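Local coordinates for glutathione s-transferase III (Zea mays, PDB 1AW9), which probably conjugates reduced glutathione to hydrophobic electrophiles, with a role in herbicide detoxification, as a phi-class transferase, at residues 71-74 with 75-79. Residues are numbered along the deposited sequence; the frame is centred on the assembly and turned at random.
Sequences NRYI and ASKYA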
loop_
_atom_site.group_PDB
_atom_site.type_symbol
_atom_site.label_atom_id
_atom_site.label_comp_id
_atom_site.label_asym_id
_atom_site.label_seq_id
_atom_site.Cartn_x
_atom_site.Cartn_y
_atom_site.Cartn_z
ATOM N N ASN A 71 4.948 11.512 30.244
ATOM C CA ASN A 71 4.275 10.787 31.311
ATOM C C ASN A 71 5.224 10.102 32.278
ATOM O O ASN A 71 5.008 10.106 33.487
ATOM C CB ASN A 71 3.287 9.774 30.737
ATOM C CG ASN A 71 2.066 10.447 30.223
ATOM O OD1 ASN A 71 1.997 11.668 30.274
ATOM N ND2 ASN A 71 1.093 9.692 29.747
ATOM N N ARG A 72 6.302 9.539 31.772
ATOM C CA ARG A 72 7.192 8.846 32.652
ATOM C C ARG A 72 7.974 9.838 33.496
ATOM O O ARG A 72 8.140 9.643 34.703
ATOM C CB ARG A 72 8.108 7.936 31.865
ATOM C CG ARG A 72 9.014 7.149 32.762
ATOM C CD ARG A 72 9.032 5.696 32.387
ATOM N NE ARG A 72 9.632 4.886 33.448
ATOM C CZ ARG A 72 9.869 3.586 33.337
ATOM N NH1 ARG A 72 9.556 2.953 32.211
ATOM N NH2 ARG A 72 10.394 2.917 34.353
ATOM N N TYR A 73 8.418 10.921 32.872
ATOM C CA TYR A 73 9.172 11.967 33.563
ATOM C C TYR A 73 8.350 12.548 34.716
ATOM O O TYR A 73 8.795 12.598 35.847
ATOM C CB TYR A 73 9.534 13.065 32.580
ATOM C CG TYR A 73 9.997 14.352 33.209
ATOM C CD1 TYR A 73 11.325 14.532 33.600
ATOM C CD2 TYR A 73 9.114 15.423 33.342
ATOM C CE1 TYR A 73 11.758 15.751 34.090
ATOM C CE2 TYR A 73 9.535 16.638 33.830
ATOM C CZ TYR A 73 10.854 16.799 34.193
ATOM O OH TYR A 73 11.255 18.052 34.597
ATOM N N ILE A 74 7.149 12.991 34.411
ATOM C CA ILE A 74 6.266 13.533 35.405
ATOM C C ILE A 74 5.958 12.493 36.496
ATOM O O ILE A 74 5.891 12.857 37.651
ATOM C CB ILE A 74 4.960 13.978 34.740
ATOM C CG1 ILE A 74 5.210 15.187 33.835
ATOM C CG2 ILE A 74 3.866 14.170 35.770
ATOM C CD1 ILE A 74 5.865 16.380 34.505
ATOM N N ALA A 75 5.770 11.221 36.136
ATOM C CA ALA A 75 5.437 10.165 37.102
ATOM C C ALA A 75 6.544 9.891 38.109
ATOM O O ALA A 75 6.274 9.507 39.245
ATOM C CB ALA A 75 5.034 8.874 36.398
ATOM N N SER A 76 7.792 10.054 37.701
ATOM C CA SER A 76 8.885 9.827 38.638
ATOM C C SER A 76 9.318 11.118 39.323
ATOM O O SER A 76 9.681 11.106 40.492
ATOM C CB SER A 76 10.076 9.141 37.958
ATOM O OG SER A 76 10.324 9.671 36.664
ATOM N N LYS A 77 9.228 12.234 38.612
ATOM C CA LYS A 77 9.625 13.523 39.152
ATOM C C LYS A 77 8.670 13.960 40.238
ATOM O O LYS A 77 9.093 14.353 41.320
ATOM C CB LYS A 77 9.698 14.580 38.050
ATOM C CG LYS A 77 10.388 15.844 38.453
ATOM C CD LYS A 77 9.577 17.000 37.999
ATOM C CE LYS A 77 10.127 18.324 38.500
ATOM N NZ LYS A 77 11.245 18.812 37.658
ATOM N N TYR A 78 7.385 13.911 39.959
ATOM C CA TYR A 78 6.422 14.290 40.957
ATOM C C TYR A 78 5.851 13.023 41.569
ATOM O O TYR A 78 4.643 12.918 41.778
ATOM C CB TYR A 78 5.313 15.092 40.329
ATOM C CG TYR A 78 5.779 16.343 39.662
ATOM C CD1 TYR A 78 5.861 17.512 40.374
ATOM C CD2 TYR A 78 6.056 16.371 38.298
ATOM C CE1 TYR A 78 6.189 18.681 39.762
ATOM C CE2 TYR A 78 6.388 17.546 37.664
ATOM C CZ TYR A 78 6.451 18.699 38.410
ATOM O OH TYR A 78 6.763 19.900 37.835
ATOM N N ALA A 79 6.740 12.088 41.888
ATOM C CA ALA A 79 6.396 10.795 42.470
ATOM C C ALA A 79 5.439 10.793 43.675
ATOM O O ALA A 79 4.716 9.810 43.890
ATOM C CB ALA A 79 7.668 10.074 42.834
#
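Ser76 folds its hydroxyl back onto the preceding turn, where OG gives a hydrogen bond to Arg72 O at 2.9 Å. The same carbonyl accepts the backbone N of Ser76 at 3.0 Å, and the two donors come from opposite faces of its plane. A chi1 of 41° tucks OG between the N and C of Ser76 itself, from where it reaches back to Arg72 O, an example of a serine hydroxyl doubling a helical bond. The regular i to i+4 bonds continue around it, from Ala75 N to Asn71 O, from Lys77 N to Tyr73 O and, at 2.9 Å, from Tyr78 N to Ile74 O. This last bond closes the helix, for Tyr78 is the first residue to leave helical backbone angles.

Ile74 and Tyr78, one turn apart, make the apolar contact: Ile74 CD1 meets Tyr78 CE2 at 3.4 Å, at the rim of the ring and near its plane.

Polar ends gather beside it. Tyr73 and Lys77 point the same way, both with CG anti to the backbone N (chi1 165° and -167°), and Lys77 CD lies 4.0 Å from Tyr73 CZ. Tyr73 OH and Lys77 NZ approach to 3.2 Å. Asp59 OD2 is partner to both, by a hydrogen bond to the hydroxyl and a salt bridge to the ammonium group, which would draw the two ends together.

Helix 67-77 is part of the thioredoxin-like N-terminal domain, and around its C-terminal end Ile74 and Tyr78 rest on Leu3 of strand 3-6, Tyr73 packs on strand 62-65 and on Ala93 of the second subunit, and Asn71 lies against helix 12-23.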